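Lipoprotein (Mycoplasma mycoides subsp. capri, PDB 7ADK) probably cleaves proteins as a membrane-attached lipoprotein peptidase of the DUF31 family, whose clan includes the chymotrypsin-like proteases. Local coordinates at residues Q298-K312 with E400-K413. Sequence-based numbering, arbitrary orientation.
Sequences QTFQTNFTIYKDYEK and EWQRKEIEKYNEKK
Lys412 NZ donates to Gln298 OE1 over 2.8 Å, the stronger of two hydrogen bonds that join 298-312 to 400-413. The ammonium meets the oxygen tilted from the carbonyl plane. A weak second bond runs from Lys413 NZ to Thr299 OG1.

A bend at chi2 (-51°) folds the Gln298 chain back, and NE2 lies 3.4 Å above one face of the Tyr409 ring, offset toward the rim, with amide and ring planes 33° apart, while also donating to Gln301 OE1 within 298-312. Glu405 O lies over the opposite face. Thr305 CG2 meets this ring at its edge, 3.6 Å from Tyr409 CE2.

Packing accounts for much of the remainder. Thr305 is a knob in a hole formed by Gln402, Glu405, Ile406 and Tyr409, with its CG2 3.4 Å from Gln402 NE2. That amide is held by Glu405 OE2, which accepts through its anti lone pair. Ile306 CG1 touches Ile406 CD1 at 3.8 Å, an apolar pair at the margin.

With axes 9.7 Å apart and N-to-C directions 176° apart, helices 299-312 and 402-412 form an antiparallel pair at the surface, about 26 Å from the chain's centre. Strand 289-293 precedes the first, 421-433 follows the second, and these strands pair antiparallel. At the far end Lys312 and Glu400 carry opposite charges beyond salt-bridge range. The contact is mixed in character: Gln298 bonds both across and locally, Gln402 NE2 locally, while Gln402 CB and CG pack against Asp309 CB and Thr305 O.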
ATOM      1  N   GLN B 298      19.321  14.945  17.546  1.00124.43           N
ATOM      2  CA  GLN B 298      19.066  16.323  17.984  1.00124.43           C
ATOM      3  C   GLN B 298      19.399  17.523  17.083  1.00124.43           C
ATOM      4  O   GLN B 298      18.840  18.582  17.354  1.00124.43           O
ATOM      5  CB  GLN B 298      19.679  16.511  19.383  1.00124.43           C
ATOM      6  CG  GLN B 298      19.221  15.487  20.437  1.00124.43           C
ATOM      7  CD  GLN B 298      17.710  15.323  20.550  1.00124.43           C
ATOM      8  OE1 GLN B 298      17.195  14.236  20.724  1.00124.43           O
ATOM      9  NE2 GLN B 298      16.939  16.375  20.469  1.00124.43           N
ATOM     10  N   THR B 299      20.232  17.431  16.042  1.00131.86           N
ATOM     11  CA  THR B 299      20.642  18.607  15.227  1.00131.86           C
ATOM     12  C   THR B 299      19.489  19.259  14.444  1.00131.86           C
ATOM     13  O   THR B 299      19.490  20.468  14.212  1.00131.86           O
ATOM     14  CB  THR B 299      21.808  18.211  14.304  1.00131.86           C
ATOM     15  OG1 THR B 299      22.945  17.922  15.096  1.00131.86           O
ATOM     16  CG2 THR B 299      22.257  19.263  13.297  1.00131.86           C
ATOM     17  N   PHE B 300      18.439  18.507  14.118  1.00143.32           N
ATOM     18  CA  PHE B 300      17.172  19.076  13.654  1.00143.32           C
ATOM     19  C   PHE B 300      16.499  19.923  14.751  1.00143.32           C
ATOM     20  O   PHE B 300      16.008  21.018  14.489  1.00143.32           O
ATOM     21  CB  PHE B 300      16.275  17.921  13.159  1.00143.32           C
ATOM     22  CG  PHE B 300      14.784  18.206  13.060  1.00143.32           C
ATOM     23  CD1 PHE B 300      14.317  19.319  12.340  1.00143.32           C
ATOM     24  CD2 PHE B 300      13.860  17.375  13.718  1.00143.32           C
ATOM     25  CE1 PHE B 300      12.948  19.624  12.308  1.00143.32           C
ATOM     26  CE2 PHE B 300      12.493  17.685  13.700  1.00143.32           C
ATOM     27  CZ  PHE B 300      12.037  18.810  12.998  1.00143.32           C
ATOM     28  N   GLN B 301      16.493  19.455  15.997  1.00142.33           N
ATOM     29  CA  GLN B 301      15.723  20.042  17.092  1.00142.33           C
ATOM     30  C   GLN B 301      16.415  21.227  17.773  1.00142.33           C
ATOM     31  O   GLN B 301      15.729  22.129  18.248  1.00142.33           O
ATOM     32  CB  GLN B 301      15.363  18.946  18.106  1.00142.33           C
ATOM     33  CG  GLN B 301      14.583  17.789  17.458  1.00142.33           C
ATOM     34  CD  GLN B 301      13.827  16.906  18.449  1.00142.33           C
ATOM     35  OE1 GLN B 301      14.060  16.875  19.650  1.00142.33           O
ATOM     36  NE2 GLN B 301      12.896  16.122  17.970  1.00142.33           N
ATOM     37  N   THR B 302      17.744  21.295  17.820  1.00145.65           N
ATOM     38  CA  THR B 302      18.434  22.494  18.331  1.00145.65           C
ATOM     39  C   THR B 302      18.153  23.690  17.422  1.00145.65           C
ATOM     40  O   THR B 302      17.662  24.715  17.886  1.00145.65           O
ATOM     41  CB  THR B 302      19.945  22.284  18.501  1.00145.65           C
ATOM     42  OG1 THR B 302      20.539  21.888  17.293  1.00145.65           O
ATOM     43  CG2 THR B 302      20.264  21.212  19.540  1.00145.65           C
ATOM     44  N   ASN B 303      18.347  23.543  16.113  1.00148.02           N
ATOM     45  CA  ASN B 303      18.055  24.594  15.141  1.00148.02           C
ATOM     46  C   ASN B 303      16.552  24.894  15.042  1.00148.02           C
ATOM     47  O   ASN B 303      16.156  26.060  15.057  1.00148.02           O
ATOM     48  CB  ASN B 303      18.670  24.202  13.800  1.00148.02           C
ATOM     49  CG  ASN B 303      20.183  24.114  13.880  1.00148.02           C
ATOM     50  OD1 ASN B 303      20.865  25.096  14.117  1.00148.02           O
ATOM     51  ND2 ASN B 303      20.759  22.952  13.710  1.00148.02           N
ATOM     52  N   PHE B 304      15.683  23.879  15.034  1.00148.14           N
ATOM     53  CA  PHE B 304      14.238  24.122  15.032  1.00148.14           C
ATOM     54  C   PHE B 304      13.769  24.821  16.311  1.00148.14           C
ATOM     55  O   PHE B 304      12.861  25.647  16.254  1.00148.14           O
ATOM     56  CB  PHE B 304      13.476  22.812  14.781  1.00148.14           C
ATOM     57  CG  PHE B 304      11.961  22.900  14.655  1.00148.14           C
ATOM     58  CD1 PHE B 304      11.326  24.022  14.083  1.00148.14           C
ATOM     59  CD2 PHE B 304      11.182  21.794  15.034  1.00148.14           C
ATOM     60  CE1 PHE B 304       9.935  24.036  13.893  1.00148.14           C
ATOM     61  CE2 PHE B 304       9.795  21.800  14.833  1.00148.14           C
ATOM     62  CZ  PHE B 304       9.171  22.920  14.262  1.00148.14           C
ATOM     63  N   THR B 305      14.395  24.583  17.467  1.00152.40           N
ATOM     64  CA  THR B 305      14.065  25.327  18.691  1.00152.40           C
ATOM     65  C   THR B 305      14.675  26.724  18.769  1.00152.40           C
ATOM     66  O   THR B 305      14.033  27.597  19.350  1.00152.40           O
ATOM     67  CB  THR B 305      14.312  24.564  19.988  1.00152.40           C
ATOM     68  OG1 THR B 305      15.624  24.117  20.148  1.00152.40           O
ATOM     69  CG2 THR B 305      13.337  23.398  20.142  1.00152.40           C
ATOM     70  N   ILE B 306      15.811  27.009  18.123  1.00151.67           N
ATOM     71  CA  ILE B 306      16.281  28.389  17.898  1.00151.67           C
ATOM     72  C   ILE B 306      15.296  29.151  16.996  1.00151.67           C
ATOM     73  O   ILE B 306      14.886  30.262  17.333  1.00151.67           O
ATOM     74  CB  ILE B 306      17.723  28.402  17.338  1.00151.67           C
ATOM     75  CG1 ILE B 306      18.709  27.881  18.405  1.00151.67           C
ATOM     76  CG2 ILE B 306      18.143  29.812  16.891  1.00151.67           C
ATOM     77  CD1 ILE B 306      20.082  27.506  17.850  1.00151.67           C
ATOM     78  N   TYR B 307      14.823  28.535  15.908  1.00153.79           N
ATOM     79  CA  TYR B 307      13.751  29.081  15.064  1.00153.79           C
ATOM     80  C   TYR B 307      12.456  29.329  15.864  1.00153.79           C
ATOM     81  O   TYR B 307      11.885  30.423  15.814  1.00153.79           O
ATOM     82  CB  TYR B 307      13.527  28.147  13.864  1.00153.79           C
ATOM     83  CG  TYR B 307      12.273  28.453  13.065  1.00153.79           C
ATOM     84  CD1 TYR B 307      11.056  27.848  13.430  1.00153.79           C
ATOM     85  CD2 TYR B 307      12.306  29.364  11.996  1.00153.79           C
ATOM     86  CE1 TYR B 307       9.872  28.164  12.744  1.00153.79           C
ATOM     87  CE2 TYR B 307      11.121  29.687  11.307  1.00153.79           C
ATOM     88  CZ  TYR B 307       9.902  29.082  11.679  1.00153.79           C
ATOM     89  OH  TYR B 307       8.750  29.372  11.019  1.00153.79           O
ATOM     90  N   LYS B 308      12.018  28.351  16.677  1.00153.82           N
ATOM     91  CA  LYS B 308      10.873  28.501  17.597  1.00153.82           C
ATOM     92  C   LYS B 308      11.090  29.632  18.607  1.00153.82           C
ATOM     93  O   LYS B 308      10.119  30.289  18.959  1.00153.82           O
ATOM     94  CB  LYS B 308      10.513  27.162  18.286  1.00153.82           C
ATOM     95  CG  LYS B 308       9.785  26.184  17.335  1.00153.82           C
ATOM     96  CD  LYS B 308      10.006  24.670  17.551  1.00153.82           C
ATOM     97  CE  LYS B 308       9.506  24.070  18.867  1.00153.82           C
ATOM     98  NZ  LYS B 308       9.629  22.590  18.899  1.00153.82           N
ATOM     99  N   ASP B 309      12.315  29.924  19.042  1.00157.04           N
ATOM    100  CA  ASP B 309      12.605  31.048  19.943  1.00157.04           C
ATOM    101  C   ASP B 309      12.467  32.432  19.266  1.00157.04           C
ATOM    102  O   ASP B 309      11.875  33.355  19.836  1.00157.04           O
ATOM    103  CB  ASP B 309      14.004  30.890  20.561  1.00157.04           C
ATOM    104  CG  ASP B 309      14.185  31.681  21.856  1.00157.04           C
ATOM    105  OD1 ASP B 309      13.185  32.149  22.444  1.00157.04           O
ATOM    106  OD2 ASP B 309      15.338  31.810  22.316  1.00157.04           O
ATOM    107  N   TYR B 310      12.918  32.585  18.016  1.00159.38           N
ATOM    108  CA  TYR B 310      12.623  33.793  17.231  1.00159.38           C
ATOM    109  C   TYR B 310      11.119  33.934  16.957  1.00159.38           C
ATOM    110  O   TYR B 310      10.568  35.024  17.127  1.00159.38           O
ATOM    111  CB  TYR B 310      13.435  33.825  15.930  1.00159.38           C
ATOM    112  CG  TYR B 310      14.944  33.927  16.081  1.00159.38           C
ATOM    113  CD1 TYR B 310      15.781  33.214  15.205  1.00159.38           C
ATOM    114  CD2 TYR B 310      15.516  34.784  17.041  1.00159.38           C
ATOM    115  CE1 TYR B 310      17.180  33.339  15.296  1.00159.38           C
ATOM    116  CE2 TYR B 310      16.914  34.892  17.151  1.00159.38           C
ATOM    117  CZ  TYR B 310      17.748  34.167  16.281  1.00159.38           C
ATOM    118  OH  TYR B 310      19.093  34.284  16.399  1.00159.38           O
ATOM    119  N   GLU B 311      10.412  32.839  16.651  1.00159.78           N
ATOM    120  CA  GLU B 311       8.944  32.842  16.566  1.00159.78           C
ATOM    121  C   GLU B 311       8.283  33.293  17.883  1.00159.78           C
ATOM    122  O   GLU B 311       7.358  34.104  17.842  1.00159.78           O
ATOM    123  CB  GLU B 311       8.432  31.465  16.102  1.00159.78           C
ATOM    124  CG  GLU B 311       6.904  31.378  15.943  1.00159.78           C
ATOM    125  CD  GLU B 311       6.155  30.964  17.225  1.00159.78           C
ATOM    126  OE1 GLU B 311       5.319  31.752  17.716  1.00159.78           O
ATOM    127  OE2 GLU B 311       6.327  29.830  17.724  1.00159.78           O
ATOM    128  N   LYS B 312       8.772  32.835  19.049  1.00161.61           N
ATOM    129  CA  LYS B 312       8.256  33.247  20.360  1.00161.61           C
ATOM    130  C   LYS B 312       8.381  34.753  20.574  1.00161.61           C
ATOM    131  O   LYS B 312       7.385  35.375  20.943  1.00161.61           O
ATOM    132  CB  LYS B 312       8.932  32.498  21.528  1.00161.61           C
ATOM    133  CG  LYS B 312       8.659  30.997  21.715  1.00161.61           C
ATOM    134  CD  LYS B 312       7.472  30.403  20.959  1.00161.61           C
ATOM    135  CE  LYS B 312       7.552  28.875  20.963  1.00161.61           C
ATOM    136  NZ  LYS B 312       6.583  28.252  20.028  1.00161.61           N
ATOM    137  N   GLU B 400       9.303  25.043  27.687  1.00158.47           N
ATOM    138  CA  GLU B 400       9.532  26.422  27.252  1.00158.47           C
ATOM    139  C   GLU B 400      10.849  26.972  27.837  1.00158.47           C
ATOM    140  O   GLU B 400      11.461  26.338  28.684  1.00158.47           O
ATOM    141  CB  GLU B 400       8.321  27.278  27.648  1.00158.47           C
ATOM    142  CG  GLU B 400       7.061  27.094  26.784  1.00158.47           C
ATOM    143  CD  GLU B 400       7.185  27.642  25.351  1.00158.47           C
ATOM    144  OE1 GLU B 400       7.980  28.575  25.123  1.00158.47           O
ATOM    145  OE2 GLU B 400       6.431  27.214  24.455  1.00158.47           O
ATOM    146  N   TRP B 401      11.298  28.137  27.370  1.00155.19           N
ATOM    147  CA  TRP B 401      12.665  28.662  27.498  1.00155.19           C
ATOM    148  C   TRP B 401      13.671  27.779  26.757  1.00155.19           C
ATOM    149  O   TRP B 401      14.311  26.885  27.297  1.00155.19           O
ATOM    150  CB  TRP B 401      13.064  29.072  28.928  1.00155.19           C
ATOM    151  CG  TRP B 401      14.498  29.487  29.137  1.00155.19           C
ATOM    152  CD1 TRP B 401      15.296  29.047  30.138  1.00155.19           C
ATOM    153  CD2 TRP B 401      15.364  30.337  28.311  1.00155.19           C
ATOM    154  NE1 TRP B 401      16.553  29.614  30.032  1.00155.19           N
ATOM    155  CE2 TRP B 401      16.653  30.411  28.920  1.00155.19           C
ATOM    156  CE3 TRP B 401      15.206  31.035  27.095  1.00155.19           C
ATOM    157  CZ2 TRP B 401      17.699  31.166  28.377  1.00155.19           C
ATOM    158  CZ3 TRP B 401      16.260  31.757  26.519  1.00155.19           C
ATOM    159  CH2 TRP B 401      17.503  31.831  27.162  1.00155.19           C
ATOM    160  N   GLN B 402      13.771  28.043  25.451  1.00151.41           N
ATOM    161  CA  GLN B 402      14.414  27.136  24.504  1.00151.41           C
ATOM    162  C   GLN B 402      15.886  26.858  24.788  1.00151.41           C
ATOM    163  O   GLN B 402      16.322  25.758  24.521  1.00151.41           O
ATOM    164  CB  GLN B 402      14.271  27.649  23.063  1.00151.41           C
ATOM    165  CG  GLN B 402      12.820  27.854  22.591  1.00151.41           C
ATOM    166  CD  GLN B 402      11.901  26.654  22.794  1.00151.41           C
ATOM    167  OE1 GLN B 402      10.735  26.807  23.114  1.00151.41           O
ATOM    168  NE2 GLN B 402      12.394  25.449  22.670  1.00151.41           N
ATOM    169  N   ARG B 403      16.654  27.777  25.371  1.00150.77           N
ATOM    170  CA  ARG B 403      18.064  27.530  25.709  1.00150.77           C
ATOM    171  C   ARG B 403      18.248  26.541  26.877  1.00150.77           C
ATOM    172  O   ARG B 403      19.298  25.917  26.968  1.00150.77           O
ATOM    173  CB  ARG B 403      18.778  28.869  25.921  1.00150.77           C
ATOM    174  CG  ARG B 403      20.289  28.801  25.676  1.00150.77           C
ATOM    175  CD  ARG B 403      20.894  30.204  25.647  1.00150.77           C
ATOM    176  NE  ARG B 403      22.353  30.175  25.521  1.00150.77           N
ATOM    177  CZ  ARG B 403      23.080  30.097  24.423  1.00150.77           C
ATOM    178  NH1 ARG B 403      22.570  29.986  23.238  1.00150.77           N
ATOM    179  NH2 ARG B 403      24.368  30.142  24.499  1.00150.77           N
ATOM    180  N   LYS B 404      17.225  26.330  27.723  1.00149.81           N
ATOM    181  CA  LYS B 404      17.145  25.211  28.687  1.00149.81           C
ATOM    182  C   LYS B 404      16.693  23.910  28.007  1.00149.81           C
ATOM    183  O   LYS B 404      17.191  22.838  28.335  1.00149.81           O
ATOM    184  CB  LYS B 404      16.219  25.605  29.854  1.00149.81           C
ATOM    185  CG  LYS B 404      16.188  24.577  30.992  1.00149.81           C
ATOM    186  CD  LYS B 404      15.214  24.942  32.114  1.00149.81           C
ATOM    187  CE  LYS B 404      13.760  24.825  31.682  1.00149.81           C
ATOM    188  NZ  LYS B 404      12.819  25.033  32.793  1.00149.81           N
ATOM    189  N   GLU B 405      15.802  23.984  27.024  1.00146.24           N
ATOM    190  CA  GLU B 405      15.440  22.819  26.204  1.00146.24           C
ATOM    191  C   GLU B 405      16.636  22.340  25.351  1.00146.24           C
ATOM    192  O   GLU B 405      16.937  21.152  25.324  1.00146.24           O
ATOM    193  CB  GLU B 405      14.183  23.167  25.389  1.00146.24           C
ATOM    194  CG  GLU B 405      13.623  21.971  24.616  1.00146.24           C
ATOM    195  CD  GLU B 405      12.111  22.069  24.347  1.00146.24           C
ATOM    196  OE1 GLU B 405      11.385  21.097  24.651  1.00146.24           O
ATOM    197  OE2 GLU B 405      11.621  23.108  23.849  1.00146.24           O
ATOM    198  N   ILE B 406      17.414  23.261  24.776  1.00144.34           N
ATOM    199  CA  ILE B 406      18.673  22.987  24.059  1.00144.34           C
ATOM    200  C   ILE B 406      19.737  22.405  24.993  1.00144.34           C
ATOM    201  O   ILE B 406      20.502  21.542  24.579  1.00144.34           O
ATOM    202  CB  ILE B 406      19.181  24.267  23.348  1.00144.34           C
ATOM    203  CG1 ILE B 406      18.237  24.638  22.187  1.00144.34           C
ATOM    204  CG2 ILE B 406      20.613  24.130  22.809  1.00144.34           C
ATOM    205  CD1 ILE B 406      18.339  26.100  21.748  1.00144.34           C
ATOM    206  N   GLU B 407      19.774  22.803  26.262  1.00140.71           N
ATOM    207  CA  GLU B 407      20.663  22.193  27.261  1.00140.71           C
ATOM    208  C   GLU B 407      20.278  20.726  27.528  1.00140.71           C
ATOM    209  O   GLU B 407      21.161  19.884  27.676  1.00140.71           O
ATOM    210  CB  GLU B 407      20.659  23.036  28.552  1.00140.71           C
ATOM    211  CG  GLU B 407      21.632  22.597  29.659  1.00140.71           C
ATOM    212  CD  GLU B 407      23.109  22.911  29.386  1.00140.71           C
ATOM    213  OE1 GLU B 407      23.502  23.244  28.259  1.00140.71           O
ATOM    214  OE2 GLU B 407      23.904  22.838  30.322  1.00140.71           O
ATOM    215  N   LYS B 408      18.979  20.392  27.518  1.00136.47           N
ATOM    216  CA  LYS B 408      18.495  19.006  27.562  1.00136.47           C
ATOM    217  C   LYS B 408      18.831  18.246  26.276  1.00136.47           C
ATOM    218  O   LYS B 408      19.371  17.148  26.350  1.00136.47           O
ATOM    219  CB  LYS B 408      16.998  18.947  27.904  1.00136.47           C
ATOM    220  CG  LYS B 408      16.526  17.498  28.063  1.00136.47           C
ATOM    221  CD  LYS B 408      15.034  17.389  28.345  1.00136.47           C
ATOM    222  CE  LYS B 408      14.581  15.936  28.273  1.00136.47           C
ATOM    223  NZ  LYS B 408      13.123  15.783  28.288  1.00136.47           N
ATOM    224  N   TYR B 409      18.576  18.814  25.102  1.00135.14           N
ATOM    225  CA  TYR B 409      18.940  18.200  23.817  1.00135.14           C
ATOM    226  C   TYR B 409      20.436  17.902  23.711  1.00135.14           C
ATOM    227  O   TYR B 409      20.814  16.792  23.355  1.00135.14           O
ATOM    228  CB  TYR B 409      18.524  19.118  22.664  1.00135.14           C
ATOM    229  CG  TYR B 409      17.041  19.353  22.467  1.00135.14           C
ATOM    230  CD1 TYR B 409      16.066  18.531  23.066  1.00135.14           C
ATOM    231  CD2 TYR B 409      16.643  20.374  21.591  1.00135.14           C
ATOM    232  CE1 TYR B 409      14.705  18.711  22.772  1.00135.14           C
ATOM    233  CE2 TYR B 409      15.283  20.566  21.316  1.00135.14           C
ATOM    234  CZ  TYR B 409      14.308  19.733  21.893  1.00135.14           C
ATOM    235  OH  TYR B 409      12.991  19.918  21.623  1.00135.14           O
ATOM    236  N   ASN B 410      21.295  18.847  24.068  1.00134.57           N
ATOM    237  CA  ASN B 410      22.732  18.662  23.984  1.00134.57           C
ATOM    238  C   ASN B 410      23.269  17.611  24.981  1.00134.57           C
ATOM    239  O   ASN B 410      24.330  17.056  24.711  1.00134.57           O
ATOM    240  CB  ASN B 410      23.404  20.038  24.098  1.00134.57           C
ATOM    241  CG  ASN B 410      24.816  20.042  23.550  1.00134.57           C
ATOM    242  OD1 ASN B 410      25.774  19.706  24.226  1.00134.57           O
ATOM    243  ND2 ASN B 410      24.996  20.443  22.316  1.00134.57           N
ATOM    244  N   GLU B 411      22.555  17.259  26.069  1.00134.49           N
ATOM    245  CA  GLU B 411      22.886  16.075  26.877  1.00134.49           C
ATOM    246  C   GLU B 411      22.216  14.782  26.379  1.00134.49           C
ATOM    247  O   GLU B 411      22.854  13.731  26.444  1.00134.49           O
ATOM    248  CB  GLU B 411      22.682  16.304  28.383  1.00134.49           C
ATOM    249  CG  GLU B 411      21.240  16.383  28.884  1.00134.49           C
ATOM    250  CD  GLU B 411      21.162  16.257  30.410  1.00134.49           C
ATOM    251  OE1 GLU B 411      21.387  15.148  30.947  1.00134.49           O
ATOM    252  OE2 GLU B 411      20.861  17.250  31.102  1.00134.49           O
ATOM    253  N   LYS B 412      21.015  14.830  25.784  1.00125.92           N
ATOM    254  CA  LYS B 412      20.421  13.657  25.115  1.00125.92           C
ATOM    255  C   LYS B 412      21.242  13.220  23.896  1.00125.92           C
ATOM    256  O   LYS B 412      21.430  12.031  23.676  1.00125.92           O
ATOM    257  CB  LYS B 412      18.956  13.919  24.725  1.00125.92           C
ATOM    258  CG  LYS B 412      18.172  12.592  24.721  1.00125.92           C
ATOM    259  CD  LYS B 412      17.170  12.438  23.582  1.00125.92           C
ATOM    260  CE  LYS B 412      16.018  13.448  23.635  1.00125.92           C
ATOM    261  NZ  LYS B 412      15.157  13.340  22.429  1.00125.92           N
ATOM    262  N   LYS B 413      21.834  14.170  23.169  1.00123.98           N
ATOM    263  CA  LYS B 413      22.802  13.975  22.072  1.00123.98           C
ATOM    264  C   LYS B 413      24.062  13.192  22.493  1.00123.98           C
ATOM    265  O   LYS B 413      24.740  12.638  21.633  1.00123.98           O
ATOM    266  CB  LYS B 413      23.138  15.374  21.513  1.00123.98           C
ATOM    267  CG  LYS B 413      24.064  15.401  20.289  1.00123.98           C
ATOM    268  CD  LYS B 413      24.206  16.814  19.714  1.00123.98           C
ATOM    269  CE  LYS B 413      25.263  16.927  18.606  1.00123.98           C
ATOM    270  NZ  LYS B 413      24.862  16.359  17.313  1.00123.98           N
TER